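Local coordinates for prolyl-tRNA synthetase (Naegleria fowleri, PDB 6UYH), which probably charges its cognate tRNA with proline, first activating the amino acid with ATP and then transferring it to the tRNA, at residues A[232-237]-A[272-277]; A[193-198]-A[223-228]; A[52-57]-A[197-202]; A[277-282]-A[290-295]. All coordinates share one frame; numbering follows the deposited sequence. Where two conformers were deposited one is given.

Contact 1: residues A[232-237]-A[272-277]; sequences RAVQGG and STRTLG. With ANP (phosphoaminophosphonic acid-adenylate ester), chain C.
The R274 side chain lies against V234, its CD meeting V234 CG1 at 3.5 Å, and then carries its guanidinium past the end of that valine to the strand backbone. A bend at chi3 (-65°) in an otherwise extended chain turns the flat group toward Q235. NH1 donates to Q235 O at 2.9 Å and 167°, nearly in the guanidinium plane and on a lone pair of the carbonyl. The same oxygen also accepts from O2' of the bound AMPPNP at 3.0 Å, so one backbone carbonyl fixes both the arginine and the ribose. At the guanidinium edge, R274 NH1 and NH2 converge on the gamma-phosphate oxygen O3G at 2.9 and 2.8 Å, while C2' of the ribose sits over one face; NE is taken by I160 O. Strand 261-272 running into helix 274-283 is the strand-helix element known as motif 3 of class II aminoacyl-tRNA synthetases, and R274 matches its ATP-binding arginine. S272 closes the other end of the nucleotide: its OG donates to adenine N3 at 2.8 Å and accepts from R274 N at 2.9 Å, a capping bond at the start of the helix that also orients the hydroxyl. The Q235 amide turns aside to E224. Between strand and helix, a water donates to G236 O at 2.8 Å, accepts from S272 N and bonds to the ribose O2'.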
# COMPACT_ATOMS: atom_id res chain seq x y z
N ARG A 232 -25.58 -15.92 -9.24
CA ARG A 232 -24.47 -16.50 -8.51
C ARG A 232 -24.10 -15.63 -7.32
O ARG A 232 -24.02 -14.41 -7.43
CB ARG A 232 -23.23 -16.66 -9.39
CG ARG A 232 -23.47 -17.63 -10.49
CD ARG A 232 -22.22 -18.01 -11.25
NE ARG A 232 -22.62 -19.00 -12.23
CZ ARG A 232 -22.45 -20.31 -12.10
NH1 ARG A 232 -21.84 -20.80 -11.02
NH2 ARG A 232 -22.89 -21.12 -13.05
N ALA A 233 -23.85 -16.28 -6.19
CA ALA A 233 -23.36 -15.59 -5.02
C ALA A 233 -21.85 -15.41 -5.12
O ALA A 233 -21.15 -16.16 -5.81
CB ALA A 233 -23.72 -16.36 -3.75
N VAL A 234 -21.35 -14.39 -4.43
CA VAL A 234 -19.92 -14.15 -4.29
C VAL A 234 -19.62 -13.97 -2.80
O VAL A 234 -20.21 -13.10 -2.15
CB VAL A 234 -19.44 -12.93 -5.09
CG1 VAL A 234 -17.97 -12.61 -4.77
CG2 VAL A 234 -19.63 -13.15 -6.58
N GLN A 235 -18.71 -14.78 -2.27
CA GLN A 235 -18.26 -14.63 -0.89
C GLN A 235 -17.46 -13.34 -0.78
O GLN A 235 -16.35 -13.24 -1.33
CB GLN A 235 -17.45 -15.86 -0.48
CG GLN A 235 -18.30 -17.12 -0.23
CD GLN A 235 -19.01 -17.66 -1.48
OE1 GLN A 235 -18.36 -18.03 -2.47
NE2 GLN A 235 -20.34 -17.71 -1.44
N GLY A 236 -18.01 -12.34 -0.08
CA GLY A 236 -17.50 -10.99 -0.21
C GLY A 236 -16.42 -10.58 0.76
O GLY A 236 -15.78 -9.55 0.54
N GLY A 237 -16.19 -11.35 1.82
CA GLY A 237 -15.24 -10.98 2.85
C GLY A 237 -15.47 -11.89 4.04
O GLY A 237 -16.55 -12.45 4.17
N SER A 272 -10.75 -8.33 0.06
CA SER A 272 -9.83 -8.23 -1.08
C SER A 272 -10.39 -7.37 -2.21
O SER A 272 -11.53 -6.89 -2.17
CB SER A 272 -9.52 -9.62 -1.64
OG SER A 272 -10.59 -10.04 -2.47
N THR A 273 -9.58 -7.25 -3.27
CA THR A 273 -9.98 -6.58 -4.50
C THR A 273 -11.09 -7.33 -5.25
O THR A 273 -11.56 -6.83 -6.28
CB THR A 273 -8.76 -6.37 -5.40
OG1 THR A 273 -7.90 -7.52 -5.39
CG2 THR A 273 -7.97 -5.13 -4.91
N ARG A 274 -11.52 -8.49 -4.75
CA ARG A 274 -12.77 -9.08 -5.21
C ARG A 274 -13.92 -8.07 -5.12
O ARG A 274 -14.83 -8.08 -5.96
CB ARG A 274 -13.07 -10.34 -4.37
CG ARG A 274 -14.49 -10.87 -4.51
CD ARG A 274 -14.63 -12.22 -3.78
NE ARG A 274 -13.81 -13.25 -4.40
CZ ARG A 274 -13.79 -14.51 -4.01
NH1 ARG A 274 -14.59 -14.90 -3.01
NH2 ARG A 274 -13.00 -15.37 -4.63
N THR A 275 -13.88 -7.19 -4.12
CA THR A 275 -14.87 -6.13 -3.97
C THR A 275 -15.12 -5.38 -5.27
O THR A 275 -16.26 -5.06 -5.60
CB THR A 275 -14.41 -5.12 -2.90
OG1 THR A 275 -13.05 -4.74 -3.16
CG2 THR A 275 -14.50 -5.74 -1.52
N LEU A 276 -14.05 -5.07 -6.00
CA LEU A 276 -14.19 -4.32 -7.25
C LEU A 276 -14.97 -5.11 -8.28
O LEU A 276 -15.78 -4.55 -9.03
CB LEU A 276 -12.81 -3.95 -7.81
CG LEU A 276 -12.18 -2.64 -7.30
CD1 LEU A 276 -11.94 -2.70 -5.82
CD2 LEU A 276 -10.88 -2.38 -8.03
N GLY A 277 -14.73 -6.42 -8.36
CA GLY A 277 -15.46 -7.25 -9.31
C GLY A 277 -16.94 -7.31 -8.99
O GLY A 277 -17.79 -7.22 -9.88
PG ANP C . -12.79 -18.77 -2.10
O1G ANP C . -13.77 -19.86 -2.14
O2G ANP C . -11.44 -19.31 -2.74
O3G ANP C . -13.41 -17.59 -2.94
PB ANP C . -11.24 -18.45 0.43
O1B ANP C . -11.57 -19.29 1.58
O2B ANP C . -10.04 -19.09 -0.34
N3B ANP C . -12.51 -18.23 -0.58
PA ANP C . -10.05 -16.44 2.15
O1A ANP C . -10.81 -16.63 3.40
O2A ANP C . -8.73 -17.12 2.23
O3A ANP C . -10.82 -17.03 0.89
O5' ANP C . -9.80 -14.92 1.70
C5' ANP C . -10.40 -13.72 2.26
C4' ANP C . -11.23 -13.09 1.17
O4' ANP C . -10.40 -12.82 0.02
C3' ANP C . -12.33 -14.01 0.65
O3' ANP C . -13.49 -13.90 1.46
C2' ANP C . -12.56 -13.48 -0.77
O2' ANP C . -13.54 -12.45 -0.76
C1' ANP C . -11.17 -12.95 -1.17
N9 ANP C . -10.45 -13.83 -2.09
C8 ANP C . -10.13 -15.15 -1.90
N7 ANP C . -9.48 -15.69 -2.89
C5 ANP C . -9.35 -14.66 -3.80
C6 ANP C . -8.75 -14.58 -5.07
N6 ANP C . -8.09 -15.59 -5.65
N1 ANP C . -8.83 -13.41 -5.74
C2 ANP C . -9.44 -12.38 -5.14
N3 ANP C . -10.03 -12.32 -3.95
C4 ANP C . -9.95 -13.50 -3.32
O HOH W 1 -13.17 -9.82 -0.37

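Contact 2: residues A[193-198]-A[223-228]; sequences RVYEEL and VETFIA
With CG anti to its carbonyl carbon (chi1 -85°), Y195 sends its ring from helix 177-198 toward strand 219-227, where T225, at chi1 63°, has its methyl swung beside its own backbone N to meet it. The two side chains cross at about a right angle. T225 CG2 stands over one face of the ring, 4.1 Å from the Y195 ring centroid and 14° off the normal, displaced toward the CD2-CE2 side: a CH-pi contact. V223, two residues along and on the same side of the strand, brings CG2 to 4.1 Å from Y195 CE1 at a slant. On the helix itself, R193 grips E197 side-on, NE reaching OE1 at 3.0 Å and NH2 reaching OE2 at 3.1 Å, a salt bridge one turn apart. In this catalytic core the contact packs helix 177-198 against strand 219-227, the antiparallel neighbour of strand 232-243, which lines the nucleotide pocket. The polar ends point past it into that neighbouring strand, Y195 OH to G236 O and T225 OG1 to V234 O. Packing here is therefore apolar, with the buried hydroxyls satisfied on the next strand, and because G236 O also holds a water bound to the nucleotide ribose, Y195 acts as a second-shell residue of the ATP site.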
# COMPACT_ATOMS: atom_id res chain seq x y z
N ARG A 193 -20.49 -2.39 5.83
CA ARG A 193 -20.47 -0.96 5.51
C ARG A 193 -19.63 -0.66 4.28
O ARG A 193 -19.98 0.24 3.50
CB ARG A 193 -19.97 -0.17 6.72
CG ARG A 193 -20.90 -0.29 7.92
CD ARG A 193 -20.40 0.58 9.07
NE ARG A 193 -20.37 1.98 8.67
CZ ARG A 193 -19.61 2.91 9.24
NH1 ARG A 193 -18.81 2.58 10.25
NH2 ARG A 193 -19.64 4.15 8.80
N VAL A 194 -18.51 -1.36 4.08
CA VAL A 194 -17.75 -1.16 2.84
C VAL A 194 -18.62 -1.44 1.63
O VAL A 194 -18.74 -0.62 0.72
CB VAL A 194 -16.49 -2.05 2.82
CG1 VAL A 194 -15.84 -2.01 1.40
CG2 VAL A 194 -15.47 -1.60 3.88
N TYR A 195 -19.26 -2.61 1.61
CA TYR A 195 -20.08 -2.95 0.45
C TYR A 195 -21.24 -1.98 0.29
O TYR A 195 -21.47 -1.44 -0.80
CB TYR A 195 -20.57 -4.38 0.56
CG TYR A 195 -19.57 -5.38 0.05
CD1 TYR A 195 -18.81 -6.16 0.92
CD2 TYR A 195 -19.36 -5.51 -1.33
CE1 TYR A 195 -17.89 -7.08 0.42
CE2 TYR A 195 -18.44 -6.42 -1.82
CZ TYR A 195 -17.71 -7.20 -0.95
OH TYR A 195 -16.80 -8.09 -1.46
N GLU A 196 -21.97 -1.70 1.37
CA GLU A 196 -23.22 -0.95 1.23
C GLU A 196 -22.97 0.55 1.13
O GLU A 196 -23.52 1.22 0.25
CB GLU A 196 -24.18 -1.29 2.37
CG GLU A 196 -24.64 -2.77 2.31
CD GLU A 196 -25.98 -3.05 2.95
OE1 GLU A 196 -26.59 -2.12 3.51
OE2 GLU A 196 -26.42 -4.22 2.90
N GLU A 197 -22.12 1.10 2.00
CA GLU A 197 -21.94 2.55 2.05
C GLU A 197 -20.95 3.07 1.01
O GLU A 197 -21.09 4.20 0.55
CB GLU A 197 -21.49 2.98 3.45
CG GLU A 197 -22.55 2.77 4.53
CD GLU A 197 -22.06 3.07 5.95
OE1 GLU A 197 -22.68 2.54 6.90
OE2 GLU A 197 -21.07 3.82 6.12
N LEU A 198 -19.95 2.28 0.61
CA LEU A 198 -19.01 2.70 -0.42
C LEU A 198 -19.38 2.19 -1.81
O LEU A 198 -19.36 2.95 -2.78
CB LEU A 198 -17.58 2.24 -0.08
CG LEU A 198 -16.92 2.92 1.12
CD1 LEU A 198 -15.49 2.42 1.28
CD2 LEU A 198 -16.96 4.42 0.95
N VAL A 223 -19.82 -12.05 4.62
CA VAL A 223 -20.84 -11.24 3.95
C VAL A 223 -21.01 -11.80 2.55
O VAL A 223 -20.06 -11.82 1.75
CB VAL A 223 -20.48 -9.74 3.93
CG1 VAL A 223 -20.73 -9.12 5.30
CG2 VAL A 223 -19.01 -9.51 3.51
N GLU A 224 -22.20 -12.30 2.25
CA GLU A 224 -22.51 -12.83 0.93
C GLU A 224 -23.08 -11.74 0.05
O GLU A 224 -23.87 -10.91 0.51
CB GLU A 224 -23.51 -13.98 1.04
CG GLU A 224 -22.93 -15.20 1.75
CD GLU A 224 -21.76 -15.79 0.99
OE1 GLU A 224 -21.97 -16.20 -0.17
OE2 GLU A 224 -20.64 -15.81 1.55
N THR A 225 -22.66 -11.73 -1.22
CA THR A 225 -23.18 -10.82 -2.23
C THR A 225 -23.74 -11.64 -3.38
O THR A 225 -23.53 -12.86 -3.46
CB THR A 225 -22.10 -9.85 -2.74
OG1 THR A 225 -21.06 -10.59 -3.38
CG2 THR A 225 -21.50 -9.02 -1.59
N PHE A 226 -24.47 -10.98 -4.27
CA PHE A 226 -25.26 -11.70 -5.27
C PHE A 226 -25.15 -11.04 -6.64
O PHE A 226 -25.34 -9.83 -6.77
CB PHE A 226 -26.73 -11.75 -4.85
CG PHE A 226 -27.62 -12.47 -5.82
CD1 PHE A 226 -27.46 -13.84 -6.06
CD2 PHE A 226 -28.63 -11.79 -6.49
CE1 PHE A 226 -28.31 -14.51 -6.95
CE2 PHE A 226 -29.49 -12.47 -7.37
CZ PHE A 226 -29.31 -13.83 -7.59
N ILE A 227 -24.87 -11.85 -7.65
CA ILE A 227 -24.78 -11.38 -9.03
C ILE A 227 -26.07 -11.81 -9.74
O ILE A 227 -26.24 -12.97 -10.11
CB ILE A 227 -23.54 -11.93 -9.74
CG1 ILE A 227 -22.29 -11.71 -8.88
CG2 ILE A 227 -23.38 -11.27 -11.14
CD1 ILE A 227 -22.05 -10.26 -8.42
N ALA A 228 -26.97 -10.84 -9.96
CA ALA A 228 -28.29 -11.16 -10.51
C ALA A 228 -28.23 -11.69 -11.94
O ALA A 228 -29.08 -12.50 -12.32
CB ALA A 228 -29.19 -9.93 -10.45

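Contact 3: residues A[52-57]-A[197-202]; sequences WFVWES and ELLAVP
Residues 52-57, on helix 49-67, face the point where helix 177-198 gives way to loop, and the backbones stay well apart: S57 and L198 have their CA atoms 8.3 Å from each other, V54 and L199 9.0 Å. A200, with a positive phi of 55°, takes the chain out of helical geometry, and V201 N bonds back to Y195 O, keeping the turn close to the helix it leaves. Side chains bridge the gap. L199 extends with CD1 anti to CA (chi2 179°), and its other methyl, CD2, touches V54 CG1 at 4.2 Å. L198 CD1 lies 4.1 Å from S57 O, a contact drawn from one of two deposited leucine conformers and to that extent tentative. V54 also packs on L276 and V295, and L199 on M279, which places the pair where the end of helix 177-198, helix 49-67 and helix 274-283 meet. From the same 52-57 turn, E56 OE2 bonds to N73 ND2 of the second subunit and W52 packs on M75 of that subunit. Across the two segments no hydrogen bond or salt bridge forms, so one methyl pair, V54 with L199, and the tentative approach of L198 to the S57 carbonyl make the join; its cohesion comes mainly from dispersion and buried apolar surface.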
# COMPACT_ATOMS: atom_id res chain seq x y z
N TRP A 52 -7.63 1.47 -9.47
CA TRP A 52 -6.90 1.46 -8.21
C TRP A 52 -7.45 2.51 -7.26
O TRP A 52 -7.44 2.30 -6.04
CB TRP A 52 -5.40 1.71 -8.48
CG TRP A 52 -4.52 1.41 -7.27
CD1 TRP A 52 -3.79 2.31 -6.53
CD2 TRP A 52 -4.32 0.13 -6.66
NE1 TRP A 52 -3.14 1.65 -5.51
CE2 TRP A 52 -3.44 0.32 -5.57
CE3 TRP A 52 -4.79 -1.16 -6.93
CZ2 TRP A 52 -3.03 -0.74 -4.75
CZ3 TRP A 52 -4.37 -2.21 -6.12
CH2 TRP A 52 -3.50 -1.99 -5.05
N PHE A 53 -7.99 3.61 -7.79
CA PHE A 53 -8.64 4.61 -6.96
C PHE A 53 -9.74 4.01 -6.09
O PHE A 53 -9.91 4.42 -4.93
CB PHE A 53 -9.24 5.72 -7.83
CG PHE A 53 -9.90 6.82 -7.04
CD1 PHE A 53 -9.17 7.90 -6.58
CD2 PHE A 53 -11.26 6.75 -6.72
CE1 PHE A 53 -9.77 8.90 -5.85
CE2 PHE A 53 -11.86 7.75 -5.97
CZ PHE A 53 -11.12 8.82 -5.53
N VAL A 54 -10.50 3.06 -6.63
CA VAL A 54 -11.55 2.42 -5.83
C VAL A 54 -10.93 1.70 -4.64
O VAL A 54 -11.42 1.81 -3.50
CB VAL A 54 -12.38 1.46 -6.70
CG1 VAL A 54 -13.46 0.76 -5.83
CG2 VAL A 54 -13.06 2.20 -7.83
N TRP A 55 -9.86 0.94 -4.87
CA TRP A 55 -9.26 0.20 -3.77
C TRP A 55 -8.63 1.14 -2.75
O TRP A 55 -8.74 0.93 -1.54
CB TRP A 55 -8.23 -0.80 -4.30
CG TRP A 55 -7.68 -1.73 -3.26
CD1 TRP A 55 -6.36 -1.88 -2.91
CD2 TRP A 55 -8.42 -2.65 -2.44
NE1 TRP A 55 -6.25 -2.84 -1.93
CE2 TRP A 55 -7.49 -3.32 -1.61
CE3 TRP A 55 -9.79 -2.96 -2.31
CZ2 TRP A 55 -7.88 -4.28 -0.67
CZ3 TRP A 55 -10.17 -3.93 -1.38
CH2 TRP A 55 -9.22 -4.57 -0.58
N GLU A 56 -8.00 2.23 -3.22
CA GLU A 56 -7.48 3.22 -2.28
C GLU A 56 -8.59 3.82 -1.43
O GLU A 56 -8.38 4.15 -0.26
CB GLU A 56 -6.73 4.32 -3.03
CG GLU A 56 -5.43 3.86 -3.64
CD GLU A 56 -4.70 5.00 -4.31
OE1 GLU A 56 -5.37 5.94 -4.79
OE2 GLU A 56 -3.46 4.96 -4.36
N SER A 57 -9.78 4.01 -2.03
CA SER A 57 -10.92 4.56 -1.31
C SER A 57 -11.39 3.60 -0.23
O SER A 57 -11.71 4.02 0.89
CB SER A 57 -12.06 4.87 -2.28
OG SER A 57 -11.75 5.95 -3.15
N GLU A 197 -22.12 1.10 2.00
CA GLU A 197 -21.94 2.55 2.05
C GLU A 197 -20.95 3.07 1.01
O GLU A 197 -21.09 4.20 0.55
CB GLU A 197 -21.49 2.98 3.45
CG GLU A 197 -22.55 2.77 4.53
CD GLU A 197 -22.06 3.07 5.95
OE1 GLU A 197 -22.68 2.54 6.90
OE2 GLU A 197 -21.07 3.82 6.12
N LEU A 198 -19.95 2.28 0.61
CA LEU A 198 -19.01 2.70 -0.42
C LEU A 198 -19.38 2.19 -1.81
O LEU A 198 -19.36 2.95 -2.78
CB LEU A 198 -17.58 2.24 -0.08
CG LEU A 198 -16.92 2.92 1.12
CD1 LEU A 198 -15.49 2.42 1.28
CD2 LEU A 198 -16.96 4.42 0.95
N LEU A 199 -19.70 0.90 -1.92
CA LEU A 199 -19.91 0.24 -3.21
C LEU A 199 -21.37 0.10 -3.61
O LEU A 199 -21.64 -0.36 -4.73
CB LEU A 199 -19.24 -1.15 -3.20
CG LEU A 199 -17.77 -1.14 -2.76
CD1 LEU A 199 -17.19 -2.54 -2.74
CD2 LEU A 199 -16.92 -0.22 -3.64
N ALA A 200 -22.30 0.48 -2.73
CA ALA A 200 -23.74 0.36 -2.97
C ALA A 200 -24.14 -1.08 -3.32
O ALA A 200 -25.04 -1.30 -4.14
CB ALA A 200 -24.21 1.34 -4.05
N VAL A 201 -23.49 -2.05 -2.70
CA VAL A 201 -23.78 -3.47 -2.92
C VAL A 201 -24.41 -4.03 -1.65
O VAL A 201 -23.81 -3.94 -0.58
CB VAL A 201 -22.51 -4.27 -3.28
CG1 VAL A 201 -22.82 -5.77 -3.24
CG2 VAL A 201 -21.99 -3.86 -4.66
N PRO A 202 -25.58 -4.65 -1.72
CA PRO A 202 -26.20 -5.21 -0.52
C PRO A 202 -25.56 -6.54 -0.14
O PRO A 202 -25.06 -7.28 -1.00
CB PRO A 202 -27.67 -5.39 -0.93
CG PRO A 202 -27.59 -5.70 -2.39
CD PRO A 202 -26.44 -4.82 -2.91

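Contact 4: residues A[277-282]-A[290-295]; sequences GVMIMV and VLPPRV. With EDO (1,2-ethanediol), chain Q.
M281 N donates to G277 O at 2.9 Å, and the helical turn this bond closes presents M279 to the three residues it meets on 290-295: L291, P292 and V295. With CG anti to the backbone N (chi1 -178°) and the next torsion also extended, the methionine reaches straight out from the helix, and its sulfur faces P292 and V295 together, SD being 3.7 Å from P292 CD and 3.8 Å from V295 CG2. Closer to the helix, M279 CG rests on the proline ring, 3.9 Å from P292 CG. The bend at chi3 (72°) directs only the terminal methyl, CE, to L291 CD2 at 4.2 Å. L291 starts out pointing from the helix, and only the end of its side chain comes back. Helix 274-283 is the motif 3 helix of the class II catalytic core, and the 290-295 loop runs on toward strand 300-304 of the five-stranded mixed sheet in the anticodon-binding domain, so the methionine packs the core helix against the connection leaving it. Within that connection V295 N bonds to P292 O at 3.0 Å, closing a type I beta turn over P293 and R294 that keeps two of the methionine's partners side by side. R294 points elsewhere, its NH1 bonding to E197 O and its NH2 forming a salt bridge with D399 on helix 391-415. R294 NE donates to O1 of an ethanediol, probably from the crystallisation liquor, at 3.1 Å and 156°, with O1 lying at the edge of the guanidinium group.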
# COMPACT_ATOMS: atom_id res chain seq x y z
N GLY A 277 -14.73 -6.42 -8.36
CA GLY A 277 -15.46 -7.25 -9.31
C GLY A 277 -16.94 -7.31 -8.99
O GLY A 277 -17.79 -7.22 -9.88
N VAL A 278 -17.28 -7.47 -7.71
CA VAL A 278 -18.68 -7.47 -7.30
C VAL A 278 -19.34 -6.16 -7.69
O VAL A 278 -20.42 -6.14 -8.29
CB VAL A 278 -18.79 -7.73 -5.79
CG1 VAL A 278 -20.26 -7.64 -5.36
CG2 VAL A 278 -18.25 -9.12 -5.45
N MET A 279 -18.68 -5.05 -7.38
CA MET A 279 -19.19 -3.72 -7.70
C MET A 279 -19.54 -3.62 -9.18
O MET A 279 -20.63 -3.15 -9.55
CB MET A 279 -18.15 -2.66 -7.32
CG MET A 279 -18.60 -1.22 -7.56
SD MET A 279 -17.18 -0.09 -7.43
CE MET A 279 -16.27 -0.45 -8.93
N ILE A 280 -18.63 -4.07 -10.04
CA ILE A 280 -18.83 -3.96 -11.48
C ILE A 280 -19.93 -4.91 -11.96
O ILE A 280 -20.81 -4.52 -12.74
CB ILE A 280 -17.51 -4.21 -12.21
CG1 ILE A 280 -16.49 -3.14 -11.82
CG2 ILE A 280 -17.74 -4.29 -13.72
CD1 ILE A 280 -15.08 -3.42 -12.34
N MET A 281 -19.90 -6.17 -11.51
CA MET A 281 -20.92 -7.12 -11.96
C MET A 281 -22.31 -6.71 -11.50
O MET A 281 -23.29 -6.98 -12.21
CB MET A 281 -20.61 -8.53 -11.45
CG MET A 281 -19.42 -9.18 -12.16
SD MET A 281 -19.09 -10.83 -11.48
CE MET A 281 -17.73 -11.33 -12.54
N VAL A 282 -22.43 -6.09 -10.32
CA VAL A 282 -23.74 -5.68 -9.83
C VAL A 282 -24.24 -4.46 -10.60
O VAL A 282 -25.38 -4.44 -11.08
CB VAL A 282 -23.69 -5.42 -8.31
CG1 VAL A 282 -25.00 -4.79 -7.84
CG2 VAL A 282 -23.44 -6.73 -7.54
N VAL A 290 -20.64 1.83 -14.11
CA VAL A 290 -21.53 2.69 -13.32
C VAL A 290 -20.91 2.78 -11.93
O VAL A 290 -21.00 1.83 -11.15
CB VAL A 290 -22.97 2.17 -13.25
CG1 VAL A 290 -23.85 3.15 -12.46
CG2 VAL A 290 -23.56 1.99 -14.65
N LEU A 291 -20.28 3.94 -11.61
CA LEU A 291 -19.49 4.01 -10.38
C LEU A 291 -20.32 4.55 -9.22
O LEU A 291 -20.91 5.63 -9.33
CB LEU A 291 -18.27 4.91 -10.58
CG LEU A 291 -17.21 4.37 -11.54
CD1 LEU A 291 -16.27 5.48 -12.02
CD2 LEU A 291 -16.44 3.25 -10.86
N PRO A 292 -20.38 3.85 -8.09
CA PRO A 292 -20.94 4.44 -6.88
C PRO A 292 -20.20 5.72 -6.54
O PRO A 292 -18.96 5.74 -6.58
CB PRO A 292 -20.71 3.36 -5.81
CG PRO A 292 -20.42 2.10 -6.56
CD PRO A 292 -19.74 2.55 -7.83
N PRO A 293 -20.91 6.81 -6.25
CA PRO A 293 -20.24 8.12 -6.11
C PRO A 293 -19.08 8.15 -5.12
O PRO A 293 -18.11 8.89 -5.34
CB PRO A 293 -21.38 9.04 -5.68
CG PRO A 293 -22.60 8.44 -6.33
CD PRO A 293 -22.37 6.94 -6.32
N ARG A 294 -19.13 7.38 -4.04
CA ARG A 294 -18.09 7.50 -3.03
C ARG A 294 -16.78 6.83 -3.43
O ARG A 294 -15.76 7.04 -2.75
CB ARG A 294 -18.60 6.94 -1.69
CG ARG A 294 -19.64 7.88 -1.07
CD ARG A 294 -20.61 7.18 -0.13
NE ARG A 294 -21.86 7.93 -0.02
CZ ARG A 294 -22.94 7.51 0.64
NH1 ARG A 294 -22.92 6.32 1.26
NH2 ARG A 294 -24.04 8.26 0.69
N VAL A 295 -16.75 6.04 -4.50
CA VAL A 295 -15.50 5.49 -4.99
C VAL A 295 -15.21 5.91 -6.43
O VAL A 295 -14.31 5.36 -7.06
CB VAL A 295 -15.45 3.96 -4.85
CG1 VAL A 295 -15.62 3.55 -3.38
CG2 VAL A 295 -16.51 3.29 -5.73
C1 EDO Q . -20.99 11.33 -2.01
O1 EDO Q . -21.50 10.94 -0.73
C2 EDO Q . -21.21 12.82 -2.20
O2 EDO Q . -20.77 13.52 -1.03

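The four contacts cluster near the middle of the chain, in and beside the catalytic core, their centres 7 to 12 Å apart, contacts 3 and 4 being the closest pair. Along the chain, helix 49-67 comes first; then helix 177-198 serves contacts 2 and 3, which share E197 and L198. Strands 219-227 and 232-243, antiparallel neighbours, follow with contacts 2 and 1, and helix 274-283 carries contact 1 at its start and contact 4 further on, with G277 common to both. That helix thus runs from the bound nucleotide toward the loop leading to the anticodon-binding domain. Direct packing between contacts, such as V234 on V278, joins the surroundings of the ATP site to those of that connection.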